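Local coordinates for flagellar biosynthesis protein flhA (Bacillus subtilis, PDB 3MIX) that takes part in the export of flagellar proteins, the chain here being the cytosolic domain of this membrane component of the type III secretion system, at residues 265-277 against 361-373. Sequence-based numbering, arbitrary orientation.
Sequences RQALAKQITAQFA and PVLSYNELEANVE
Arg265 grips the carboxylate of Glu367 side-on through two nitrogens, NE reaching OE2 at 2.9 Å and NH2 reaching OE1 at 2.8 Å. A bend at chi3 (55°) turns the guanidinium to this acid; both oxygens are met on their syn sides, yet the two planes stand 56° apart, so the salt bridge is twisted rather than coplanar. Ser364 N donates to OE1 from the other face of the carboxylate, its N-H...O angle of 168° nearly straight, which ties the acid back to the end of strand 362-364. Beyond it, Gln266 lies alongside Asn366, its CG 3.5 Å from Asn366 O. Ala269 comes against the backbone of Glu367, with CA in a CA-H...O contact to Glu367 O at 3.3 Å. Ile272 CG2 packs on Leu363 CD2 at 3.9 Å. Glu369 is held on the anti side of OE1, where Thr273 OG1 donates over 2.9 Å; a water donates to the same OE1 and to Lys270 O, bridging acid and helix. The Phe276 ring takes Pro361 CG at CE1 (3.5 Å) and Leu363 CD2 at CE2. Helix 269-276 thereby packs through Ile272 and Phe276 on Leu363 of strand 362-364 and, through Phe276, on the preceding Pro361; this strand pairs in parallel with strand 339-341, while Leu268 and Ala267 touch helix 240-250 and Val362 rests on helix 343-353.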
# COMPACT_ATOMS: atom_id res chain seq x y z
N ARG A 265 -3.10 -12.42 -8.28
CA ARG A 265 -4.07 -11.40 -8.69
C ARG A 265 -5.20 -12.02 -9.55
O ARG A 265 -6.39 -11.80 -9.28
CB ARG A 265 -3.37 -10.27 -9.47
CG ARG A 265 -2.42 -9.38 -8.62
CD ARG A 265 -1.67 -8.39 -9.54
NE ARG A 265 -2.60 -7.59 -10.36
CZ ARG A 265 -3.18 -6.47 -9.94
NH1 ARG A 265 -2.91 -5.98 -8.74
NH2 ARG A 265 -4.02 -5.83 -10.74
N GLN A 266 -4.85 -12.85 -10.53
CA GLN A 266 -5.86 -13.54 -11.35
C GLN A 266 -6.77 -14.42 -10.49
O GLN A 266 -8.01 -14.38 -10.62
CB GLN A 266 -5.19 -14.38 -12.45
CG GLN A 266 -6.18 -14.97 -13.47
CD GLN A 266 -5.52 -15.96 -14.45
OE1 GLN A 266 -6.19 -16.84 -15.00
NE2 GLN A 266 -4.22 -15.81 -14.67
N ALA A 267 -6.18 -15.19 -9.58
CA ALA A 267 -6.98 -16.03 -8.69
C ALA A 267 -7.95 -15.22 -7.83
O ALA A 267 -8.99 -15.73 -7.39
CB ALA A 267 -6.10 -16.91 -7.81
N LEU A 268 -7.62 -13.94 -7.64
CA LEU A 268 -8.39 -13.01 -6.82
C LEU A 268 -9.32 -12.10 -7.67
O LEU A 268 -9.71 -11.00 -7.26
CB LEU A 268 -7.40 -12.16 -5.98
CG LEU A 268 -6.66 -12.86 -4.82
CD1 LEU A 268 -5.67 -11.93 -4.11
CD2 LEU A 268 -7.62 -13.42 -3.78
N ALA A 269 -9.65 -12.55 -8.88
CA ALA A 269 -10.54 -11.81 -9.80
C ALA A 269 -11.84 -11.33 -9.15
O ALA A 269 -12.19 -10.17 -9.26
CB ALA A 269 -10.84 -12.64 -11.09
N LYS A 270 -12.53 -12.22 -8.45
CA LYS A 270 -13.78 -11.84 -7.78
C LYS A 270 -13.58 -10.65 -6.83
O LYS A 270 -14.35 -9.69 -6.86
CB LYS A 270 -14.34 -13.03 -7.00
CG LYS A 270 -15.55 -12.70 -6.14
CD LYS A 270 -15.70 -13.70 -4.98
CE LYS A 270 -16.62 -14.85 -5.34
NZ LYS A 270 -16.12 -15.69 -6.47
N GLN A 271 -12.56 -10.74 -5.99
CA GLN A 271 -12.22 -9.66 -5.07
C GLN A 271 -11.86 -8.36 -5.80
O GLN A 271 -12.33 -7.29 -5.44
CB GLN A 271 -11.08 -10.10 -4.16
CG GLN A 271 -10.49 -9.04 -3.25
CD GLN A 271 -9.26 -9.56 -2.53
OE1 GLN A 271 -9.28 -10.67 -1.98
NE2 GLN A 271 -8.19 -8.79 -2.54
N ILE A 272 -11.04 -8.47 -6.83
CA ILE A 272 -10.61 -7.28 -7.53
C ILE A 272 -11.79 -6.63 -8.31
O ILE A 272 -11.92 -5.40 -8.31
CB ILE A 272 -9.36 -7.55 -8.40
CG1 ILE A 272 -8.13 -7.76 -7.49
CG2 ILE A 272 -9.10 -6.38 -9.35
CD1 ILE A 272 -6.88 -8.31 -8.21
N THR A 273 -12.66 -7.44 -8.92
CA THR A 273 -13.83 -6.87 -9.57
C THR A 273 -14.74 -6.17 -8.56
O THR A 273 -15.18 -5.05 -8.81
CB THR A 273 -14.62 -7.87 -10.51
OG1 THR A 273 -15.73 -8.50 -9.83
CG2 THR A 273 -13.72 -8.88 -11.13
N ALA A 274 -14.98 -6.78 -7.39
CA ALA A 274 -15.78 -6.11 -6.35
C ALA A 274 -15.15 -4.79 -5.92
O ALA A 274 -15.86 -3.85 -5.55
CB ALA A 274 -16.00 -7.02 -5.14
N GLN A 275 -13.83 -4.70 -5.95
CA GLN A 275 -13.14 -3.50 -5.49
C GLN A 275 -13.36 -2.30 -6.43
O GLN A 275 -13.36 -1.14 -5.99
CB GLN A 275 -11.65 -3.79 -5.29
CG GLN A 275 -10.79 -2.60 -5.01
CD GLN A 275 -9.32 -2.97 -4.75
OE1 GLN A 275 -8.83 -4.04 -5.17
NE2 GLN A 275 -8.62 -2.07 -4.06
N PHE A 276 -13.55 -2.58 -7.71
CA PHE A 276 -13.61 -1.54 -8.72
C PHE A 276 -14.96 -1.39 -9.43
O PHE A 276 -15.34 -0.29 -9.81
CB PHE A 276 -12.50 -1.75 -9.75
CG PHE A 276 -11.13 -1.51 -9.21
CD1 PHE A 276 -10.69 -0.22 -8.91
CD2 PHE A 276 -10.26 -2.58 -8.99
CE1 PHE A 276 -9.41 0.00 -8.40
CE2 PHE A 276 -8.97 -2.36 -8.48
CZ PHE A 276 -8.55 -1.07 -8.19
N ALA A 277 -15.67 -2.50 -9.61
CA ALA A 277 -16.92 -2.52 -10.36
C ALA A 277 -18.13 -2.40 -9.45
O ALA A 277 -18.12 -2.91 -8.32
CB ALA A 277 -17.01 -3.80 -11.19
N PRO A 361 -4.96 2.36 -11.02
CA PRO A 361 -5.10 0.90 -11.05
C PRO A 361 -4.94 0.38 -12.47
O PRO A 361 -5.62 0.83 -13.40
CB PRO A 361 -6.53 0.67 -10.54
CG PRO A 361 -6.90 1.93 -9.84
CD PRO A 361 -6.20 3.01 -10.59
N VAL A 362 -3.99 -0.54 -12.63
CA VAL A 362 -3.74 -1.20 -13.90
C VAL A 362 -4.20 -2.64 -13.77
O VAL A 362 -3.61 -3.43 -13.04
CB VAL A 362 -2.26 -1.11 -14.31
CG1 VAL A 362 -2.01 -1.77 -15.66
CG2 VAL A 362 -1.83 0.34 -14.35
N LEU A 363 -5.28 -2.96 -14.47
CA LEU A 363 -5.87 -4.29 -14.37
C LEU A 363 -5.62 -5.10 -15.62
O LEU A 363 -5.33 -4.53 -16.67
CB LEU A 363 -7.38 -4.19 -14.11
CG LEU A 363 -7.84 -3.44 -12.85
CD1 LEU A 363 -9.36 -3.58 -12.72
CD2 LEU A 363 -7.11 -3.93 -11.57
N SER A 364 -5.71 -6.41 -15.51
CA SER A 364 -5.76 -7.26 -16.68
C SER A 364 -7.18 -7.83 -16.88
O SER A 364 -7.96 -7.91 -15.92
CB SER A 364 -4.70 -8.36 -16.61
OG SER A 364 -5.20 -9.55 -16.04
N TYR A 365 -7.51 -8.20 -18.12
CA TYR A 365 -8.85 -8.69 -18.46
C TYR A 365 -9.24 -9.89 -17.61
O TYR A 365 -10.41 -10.04 -17.26
CB TYR A 365 -8.95 -9.06 -19.94
CG TYR A 365 -8.45 -8.00 -20.89
CD1 TYR A 365 -9.05 -6.74 -20.94
CD2 TYR A 365 -7.39 -8.25 -21.75
CE1 TYR A 365 -8.59 -5.75 -21.81
CE2 TYR A 365 -6.92 -7.27 -22.63
CZ TYR A 365 -7.53 -6.02 -22.65
OH TYR A 365 -7.07 -5.04 -23.52
N ASN A 366 -8.26 -10.72 -17.28
CA ASN A 366 -8.47 -11.93 -16.49
C ASN A 366 -8.63 -11.69 -14.98
O ASN A 366 -8.71 -12.65 -14.19
CB ASN A 366 -7.34 -12.92 -16.75
CG ASN A 366 -7.44 -13.61 -18.10
OD1 ASN A 366 -6.62 -14.47 -18.42
ND2 ASN A 366 -8.45 -13.23 -18.91
N GLU A 367 -8.65 -10.42 -14.58
CA GLU A 367 -8.85 -10.05 -13.17
C GLU A 367 -10.25 -9.49 -13.00
O GLU A 367 -10.73 -9.32 -11.88
CB GLU A 367 -7.77 -9.05 -12.70
CG GLU A 367 -6.33 -9.57 -12.89
CD GLU A 367 -5.26 -8.54 -12.60
OE1 GLU A 367 -5.58 -7.32 -12.58
OE2 GLU A 367 -4.10 -8.94 -12.40
N LEU A 368 -10.89 -9.20 -14.12
CA LEU A 368 -12.32 -8.90 -14.15
C LEU A 368 -13.11 -10.17 -14.45
O LEU A 368 -12.80 -10.88 -15.39
CB LEU A 368 -12.65 -7.82 -15.17
CG LEU A 368 -12.05 -6.44 -14.91
CD1 LEU A 368 -12.41 -5.50 -16.04
CD2 LEU A 368 -12.47 -5.85 -13.56
N GLU A 369 -14.10 -10.45 -13.62
CA GLU A 369 -14.99 -11.58 -13.81
C GLU A 369 -15.70 -11.50 -15.15
O GLU A 369 -15.99 -10.41 -15.65
CB GLU A 369 -16.03 -11.64 -12.69
CG GLU A 369 -15.54 -12.33 -11.44
CD GLU A 369 -16.54 -12.22 -10.30
OE1 GLU A 369 -16.94 -11.09 -9.95
OE2 GLU A 369 -16.92 -13.28 -9.75
N ALA A 370 -15.98 -12.67 -15.74
CA ALA A 370 -16.60 -12.76 -17.07
C ALA A 370 -17.90 -11.94 -17.21
O ALA A 370 -18.18 -11.41 -18.29
CB ALA A 370 -16.85 -14.21 -17.44
N ASN A 371 -18.65 -11.84 -16.11
CA ASN A 371 -19.96 -11.18 -16.11
C ASN A 371 -19.92 -9.65 -16.07
O ASN A 371 -20.97 -9.00 -16.01
CB ASN A 371 -20.82 -11.71 -14.94
CG ASN A 371 -20.43 -11.10 -13.60
OD1 ASN A 371 -19.26 -11.06 -13.23
ND2 ASN A 371 -21.43 -10.63 -12.85
N VAL A 372 -18.72 -9.07 -16.13
CA VAL A 372 -18.54 -7.62 -15.95
C VAL A 372 -18.65 -6.85 -17.27
O VAL A 372 -17.98 -7.18 -18.26
CB VAL A 372 -17.20 -7.31 -15.23
CG1 VAL A 372 -16.98 -5.81 -15.12
CG2 VAL A 372 -17.21 -7.93 -13.85
N GLU A 373 -19.51 -5.82 -17.28
CA GLU A 373 -19.70 -4.96 -18.45
C GLU A 373 -18.65 -3.86 -18.49
O GLU A 373 -18.70 -2.90 -17.71
CB GLU A 373 -21.12 -4.35 -18.49
CG GLU A 373 -22.26 -5.37 -18.55
CD GLU A 373 -23.60 -4.76 -19.00
OE1 GLU A 373 -23.95 -3.64 -18.57
OE2 GLU A 373 -24.32 -5.43 -19.79
O HOH W 1 -16.95 -9.92 -7.57